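Local coordinates for protein peptidoglycan-N-acetylmuramic acid deacetylase PdaA (Bacillus subtilis, PDB 1NY1) that deacetylates N-acetylmuramic acid residues in peptidoglycan glycan strands, leading to muramic delta-lactam in the spore cortex, and is required for germination, at residues S102-D107 against Q117-S122; D107-T112 against E148-E153. All coordinates share one frame; numbering follows the deposited sequence.

Contact 1: S102-D107 against Q117-S122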
loop_
_atom_site.group_PDB
_atom_site.type_symbol
_atom_site.label_atom_id
_atom_site.label_comp_id
_atom_site.label_asym_id
_atom_site.label_seq_id
_atom_site.Cartn_x
_atom_site.Cartn_y
_atom_site.Cartn_z
ATOM N N SER A 102 -2.085 -3.382 10.549
ATOM C CA SER A 102 -2.629 -3.949 11.785
ATOM C C SER A 102 -1.766 -5.099 12.274
ATOM O O SER A 102 -1.110 -5.778 11.485
ATOM C CB SER A 102 -4.068 -4.434 11.600
ATOM O OG SER A 102 -4.109 -5.798 11.224
ATOM N N PHE A 103 -1.777 -5.323 13.582
ATOM C CA PHE A 103 -0.961 -6.371 14.158
ATOM C C PHE A 103 -1.359 -7.789 13.779
ATOM O O PHE A 103 -0.524 -8.556 13.302
ATOM C CB PHE A 103 -0.929 -6.236 15.678
ATOM C CG PHE A 103 0.251 -6.903 16.303
ATOM C CD1 PHE A 103 0.244 -8.270 16.556
ATOM C CD2 PHE A 103 1.405 -6.174 16.572
ATOM C CE1 PHE A 103 1.372 -8.903 17.065
ATOM C CE2 PHE A 103 2.538 -6.792 17.080
ATOM C CZ PHE A 103 2.525 -8.161 17.328
ATOM N N HIS A 104 -2.626 -8.137 13.990
ATOM C CA HIS A 104 -3.107 -9.480 13.681
ATOM C C HIS A 104 -3.860 -9.574 12.360
ATOM O O HIS A 104 -4.426 -10.618 12.034
ATOM C CB HIS A 104 -4.001 -9.990 14.813
ATOM C CG HIS A 104 -3.307 -10.084 16.133
ATOM N ND1 HIS A 104 -3.499 -9.167 17.144
ATOM C CD2 HIS A 104 -2.408 -10.981 16.604
ATOM C CE1 HIS A 104 -2.749 -9.495 18.181
ATOM N NE2 HIS A 104 -2.077 -10.591 17.879
ATOM N N HIS A 105 -3.862 -8.481 11.604
ATOM C CA HIS A 105 -4.533 -8.431 10.310
ATOM C C HIS A 105 -5.972 -8.957 10.394
ATOM O O HIS A 105 -6.400 -9.764 9.566
ATOM C CB HIS A 105 -3.719 -9.241 9.289
ATOM C CG HIS A 105 -4.085 -8.968 7.863
ATOM N ND1 HIS A 105 -5.024 -9.709 7.178
ATOM C CD2 HIS A 105 -3.646 -8.024 6.996
ATOM C CE1 HIS A 105 -5.145 -9.237 5.950
ATOM N NE2 HIS A 105 -4.320 -8.214 5.813
ATOM N N PRO A 106 -6.743 -8.494 11.393
ATOM C CA PRO A 106 -8.126 -8.949 11.539
ATOM C C PRO A 106 -9.099 -8.080 10.749
ATOM O O PRO A 106 -8.703 -7.104 10.112
ATOM C CB PRO A 106 -8.354 -8.819 13.032
ATOM C CG PRO A 106 -7.676 -7.507 13.313
ATOM C CD PRO A 106 -6.374 -7.602 12.510
ATOM N N ASP A 107 -10.375 -8.455 10.796
ATOM C CA ASP A 107 -11.433 -7.706 10.133
ATOM C C ASP A 107 -11.746 -6.599 11.134
ATOM O O ASP A 107 -12.372 -6.851 12.160
ATOM C CB ASP A 107 -12.668 -8.592 9.936
ATOM C CG ASP A 107 -13.781 -7.888 9.189
ATOM O OD1 ASP A 107 -14.060 -6.703 9.486
ATOM O OD2 ASP A 107 -14.398 -8.528 8.308
ATOM N N GLN A 117 -7.462 0.457 18.459
ATOM C CA GLN A 117 -6.333 1.260 18.918
ATOM C C GLN A 117 -5.118 0.382 19.208
ATOM O O GLN A 117 -3.990 0.732 18.856
ATOM C CB GLN A 117 -6.704 2.046 20.179
ATOM C CG GLN A 117 -5.552 2.870 20.747
ATOM C CD GLN A 117 -5.926 3.596 22.026
ATOM O OE1 GLN A 117 -6.353 2.978 23.003
ATOM N NE2 GLN A 117 -5.761 4.914 22.028
ATOM N N ASP A 118 -5.357 -0.755 19.856
ATOM C CA ASP A 118 -4.287 -1.686 20.200
ATOM C C ASP A 118 -3.716 -2.370 18.961
ATOM O O ASP A 118 -2.502 -2.542 18.839
ATOM C CB ASP A 118 -4.805 -2.756 21.161
ATOM C CG ASP A 118 -3.722 -3.724 21.583
ATOM O OD1 ASP A 118 -2.818 -3.315 22.344
ATOM O OD2 ASP A 118 -3.759 -4.895 21.145
ATOM N N GLU A 119 -4.601 -2.772 18.054
ATOM C CA GLU A 119 -4.191 -3.439 16.825
ATOM C C GLU A 119 -3.236 -2.570 16.019
ATOM O O GLU A 119 -2.300 -3.076 15.401
ATOM C CB GLU A 119 -5.411 -3.766 15.959
ATOM C CG GLU A 119 -6.124 -5.072 16.290
ATOM C CD GLU A 119 -5.253 -6.293 16.063
ATOM O OE1 GLU A 119 -4.472 -6.308 15.087
ATOM O OE2 GLU A 119 -5.354 -7.254 16.853
ATOM N N LEU A 120 -3.473 -1.261 16.024
ATOM C CA LEU A 120 -2.625 -0.351 15.268
ATOM C C LEU A 120 -1.398 0.114 16.044
ATOM O O LEU A 120 -0.282 0.076 15.524
ATOM C CB LEU A 120 -3.439 0.859 14.799
ATOM C CG LEU A 120 -4.687 0.537 13.969
ATOM C CD1 LEU A 120 -5.329 1.827 13.479
ATOM C CD2 LEU A 120 -4.309 -0.343 12.792
ATOM N N ASP A 121 -1.585 0.537 17.291
ATOM C CA ASP A 121 -0.452 1.009 18.070
ATOM C C ASP A 121 0.621 -0.054 18.242
ATOM O O ASP A 121 1.810 0.255 18.211
ATOM C CB ASP A 121 -0.881 1.490 19.452
ATOM C CG ASP A 121 0.305 1.933 20.292
ATOM O OD1 ASP A 121 0.968 2.920 19.910
ATOM O OD2 ASP A 121 0.585 1.290 21.322
ATOM N N SER A 122 0.199 -1.301 18.425
ATOM C CA SER A 122 1.144 -2.390 18.616
ATOM C C SER A 122 2.141 -2.505 17.461
ATOM O O SER A 122 3.311 -2.821 17.677
ATOM C CB SER A 122 0.399 -3.715 18.822
ATOM O OG SER A 122 -0.476 -4.003 17.743
#
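Glu119, in the first half of helix 113-131, clamps Phe103 and His104 in a largely polar contact between that helix and the loop following strand 97-100. Each carboxylate oxygen accepts a hydrogen bond from His104. OE1 accepts the backbone N of His104 at 2.8 Å through its syn lone pair, the bond almost perfectly straight (177°). OE2, also met on the syn side, takes the ring ND1 of His104 at 2.7 Å. This oxygen lies at the edge of the imidazole and close to its plane, although ring and carboxylate planes stand 57° apart. CG beside the backbone N (chi1 -85°) and a bend at chi2 bring the end of the Glu119 chain to the loop. The main chain adds a third bond, Phe103 N to Glu119 O at 2.9 Å. Residues 101-105, His-Ser-Phe-His-His, fit the H-[ST]-x-x-H metal-binding motif of the NodB (CE4) deacetylases. His101 and His105 are the assigned ligands of a divalent metal cation; His105 starts away from the helix, whereas the intervening His104 is turned to Glu119. The two bonds limit the rotation of the His104 ring; the carboxylate is likely to favour the ND1-H form. One face of that ring is covered by Phe103, whose CD1 stands 3.5 Å above the His104 ring centre. On the helix side Phe103 CB comes to 3.1 Å from Ser122 OG, a hydroxyl committed to Asp118 O at 2.7 Å, in the plane of that carbonyl. Pro106 closes in on the carboxylate, its CD 3.5 Å from Glu119 OE1, while Leu120 CD2 packs on Ser102 CA. Asn100 spans both segments, its OD1 bonded to Ser102 N and its ND2 to Leu120 O.

Contact 2: D107-T112 against E148-E153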
loop_
_atom_site.group_PDB
_atom_site.type_symbol
_atom_site.label_atom_id
_atom_site.label_comp_id
_atom_site.label_asym_id
_atom_site.label_seq_id
_atom_site.Cartn_x
_atom_site.Cartn_y
_atom_site.Cartn_z
ATOM N N ASP A 107 -10.375 -8.455 10.796
ATOM C CA ASP A 107 -11.433 -7.706 10.133
ATOM C C ASP A 107 -11.746 -6.599 11.134
ATOM O O ASP A 107 -12.372 -6.851 12.160
ATOM C CB ASP A 107 -12.668 -8.592 9.936
ATOM C CG ASP A 107 -13.781 -7.888 9.189
ATOM O OD1 ASP A 107 -14.060 -6.703 9.486
ATOM O OD2 ASP A 107 -14.398 -8.528 8.308
ATOM N N LEU A 108 -11.304 -5.379 10.845
ATOM C CA LEU A 108 -11.528 -4.264 11.754
ATOM C C LEU A 108 -12.984 -3.970 12.075
ATOM O O LEU A 108 -13.277 -3.429 13.136
ATOM C CB LEU A 108 -10.878 -2.995 11.202
ATOM C CG LEU A 108 -9.359 -3.061 11.045
ATOM C CD1 LEU A 108 -8.853 -1.764 10.430
ATOM C CD2 LEU A 108 -8.722 -3.308 12.400
ATOM N N THR A 109 -13.899 -4.320 11.174
ATOM C CA THR A 109 -15.309 -4.034 11.425
ATOM C C THR A 109 -15.860 -4.875 12.569
ATOM O O THR A 109 -16.975 -4.643 13.031
ATOM C CB THR A 109 -16.193 -4.275 10.176
ATOM O OG1 THR A 109 -16.373 -5.681 9.971
ATOM C CG2 THR A 109 -15.551 -3.657 8.939
ATOM N N THR A 110 -15.075 -5.840 13.034
ATOM C CA THR A 110 -15.502 -6.710 14.124
ATOM C C THR A 110 -14.811 -6.360 15.444
ATOM O O THR A 110 -15.022 -7.030 16.457
ATOM C CB THR A 110 -15.201 -8.186 13.794
ATOM O OG1 THR A 110 -13.783 -8.393 13.767
ATOM C CG2 THR A 110 -15.785 -8.558 12.435
ATOM N N LYS A 111 -13.987 -5.315 15.424
ATOM C CA LYS A 111 -13.252 -4.879 16.611
ATOM C C LYS A 111 -13.798 -3.581 17.203
ATOM O O LYS A 111 -14.262 -2.699 16.481
ATOM C CB LYS A 111 -11.771 -4.668 16.276
ATOM C CG LYS A 111 -11.043 -5.896 15.752
ATOM C CD LYS A 111 -11.022 -7.029 16.766
ATOM C CE LYS A 111 -10.338 -8.262 16.185
ATOM N NZ LYS A 111 -10.374 -9.445 17.100
ATOM N N THR A 112 -13.724 -3.468 18.523
ATOM C CA THR A 112 -14.187 -2.273 19.214
ATOM C C THR A 112 -13.120 -1.191 19.072
ATOM O O THR A 112 -12.004 -1.468 18.627
ATOM C CB THR A 112 -14.391 -2.542 20.706
ATOM O OG1 THR A 112 -13.121 -2.803 21.318
ATOM C CG2 THR A 112 -15.299 -3.744 20.905
ATOM N N GLU A 148 -17.806 2.725 7.456
ATOM C CA GLU A 148 -17.748 4.111 7.879
ATOM C C GLU A 148 -17.235 4.154 9.318
ATOM O O GLU A 148 -16.454 5.032 9.681
ATOM C CB GLU A 148 -19.128 4.753 7.765
ATOM C CG GLU A 148 -19.182 6.185 8.250
ATOM C CD GLU A 148 -20.284 6.974 7.582
ATOM O OE1 GLU A 148 -21.193 6.344 7.002
ATOM O OE2 GLU A 148 -20.241 8.222 7.641
ATOM N N TYR A 149 -17.660 3.187 10.128
ATOM C CA TYR A 149 -17.228 3.098 11.521
ATOM C C TYR A 149 -15.708 2.958 11.619
ATOM O O TYR A 149 -15.071 3.609 12.448
ATOM C CB TYR A 149 -17.892 1.900 12.204
ATOM C CG TYR A 149 -17.159 1.395 13.433
ATOM C CD1 TYR A 149 -17.150 2.126 14.621
ATOM C CD2 TYR A 149 -16.454 0.195 13.396
ATOM C CE1 TYR A 149 -16.453 1.667 15.743
ATOM C CE2 TYR A 149 -15.756 -0.270 14.507
ATOM C CZ TYR A 149 -15.759 0.469 15.674
ATOM O OH TYR A 149 -15.068 0.005 16.769
ATOM N N VAL A 150 -15.138 2.097 10.780
ATOM C CA VAL A 150 -13.696 1.871 10.772
ATOM C C VAL A 150 -12.953 3.118 10.306
ATOM O O VAL A 150 -11.903 3.465 10.850
ATOM C CB VAL A 150 -13.314 0.697 9.839
ATOM C CG1 VAL A 150 -11.795 0.566 9.758
ATOM C CG2 VAL A 150 -13.923 -0.599 10.360
ATOM N N LEU A 151 -13.496 3.785 9.290
ATOM C CA LEU A 151 -12.876 4.996 8.761
ATOM C C LEU A 151 -12.939 6.125 9.782
ATOM O O LEU A 151 -11.977 6.870 9.957
ATOM C CB LEU A 151 -13.569 5.436 7.469
ATOM C CG LEU A 151 -13.312 4.598 6.219
ATOM C CD1 LEU A 151 -14.079 5.185 5.044
ATOM C CD2 LEU A 151 -11.814 4.572 5.921
ATOM N N LYS A 152 -14.081 6.242 10.455
ATOM C CA LYS A 152 -14.272 7.280 11.455
ATOM C C LYS A 152 -13.330 7.080 12.637
ATOM O O LYS A 152 -12.668 8.017 13.084
ATOM C CB LYS A 152 -15.723 7.268 11.940
ATOM C CG LYS A 152 -16.061 8.382 12.908
ATOM C CD LYS A 152 -17.423 8.157 13.545
ATOM C CE LYS A 152 -17.750 9.254 14.545
ATOM N NZ LYS A 152 -17.884 10.580 13.877
ATOM N N GLU A 153 -13.268 5.853 13.142
ATOM C CA GLU A 153 -12.412 5.540 14.278
ATOM C C GLU A 153 -10.923 5.666 13.993
ATOM O O GLU A 153 -10.182 6.232 14.799
ATOM C CB GLU A 153 -12.703 4.129 14.792
ATOM C CG GLU A 153 -13.628 4.117 15.982
ATOM C CD GLU A 153 -13.091 4.976 17.110
ATOM O OE1 GLU A 153 -11.998 4.665 17.631
ATOM O OE2 GLU A 153 -13.755 5.969 17.467
#
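Tyr149 holds CG opposite its backbone N (chi1 158°), which carries the ring off helix 148-156 and brings its hydroxyl to Lys111 O. On the next residue, Val150, the same choice for CG1 (chi1 175°) leaves CG2 beside the backbone N, and the two methyls divide between two partners. CG1 packs on Leu108 CD1 at 3.8 Å, the side chains crossing at about a right angle; CG2 meets Thr109 CG2 at 3.7 Å. The other branch of Thr109, OG1, is bonded to Asp107 OD1 at 2.6 Å. OD1 accepts the backbone N of Thr109 as well, at 2.9 Å, making an Asx turn that leads into the short 3-10 segment 108-110. Thr110 OG1 ties back to Asp107 O at 2.6 Å, a carbonyl that also accepts Thr110 N, which closes the turn on which Val150 packs. These residues are the later part of the connection from strand 97-100 to helix 113-131 within the NodB homology region, and helix 148-156 packs against this connection. Tyr149 OH donates to Lys111 O at 2.8 Å, on a lone pair and in the carbonyl plane, with the acceptor at the ring's edge; Leu108 O also lies near the ring plane, 4.2 Å from Tyr149 CE2. Ile116 and Asn3 touch the same tyrosine. A phenylalanine here would probably keep much of the ring packing but leave Lys111 O without its hydroxyl partner. Thr112 follows as the N-cap of helix 113-131, its OG1 bonded to Gln115 N. The Val150 methyls therefore supply apolar packing without direction, while one phenol hydrogen bond, pairing an uncharged donor with a main-chain carbonyl, gives the junction its one directional link across these segments, just ahead of that N-cap.

Contacts 1 and 2 follow one another along the connection from strand 97-100 to helix 113-131, sharing Asp107, with centres about 11 Å apart. They touch where Pro106 CB packs 3.8 Å from Lys111 CE. In contact 1 the connection is held by the helix it leads into; in contact 2, by helix 148-156, much later in the chain. Contact 1 reaches the metal site itself: the His105 side chain is about 3 Å from that of His101 and about 6 Å from that of Asp50, the proton acceptor by similarity. Contact 2 stands farther back, the side chain of Leu108 lying about 8 Å from that of His101 and about 8 Å from that of His105.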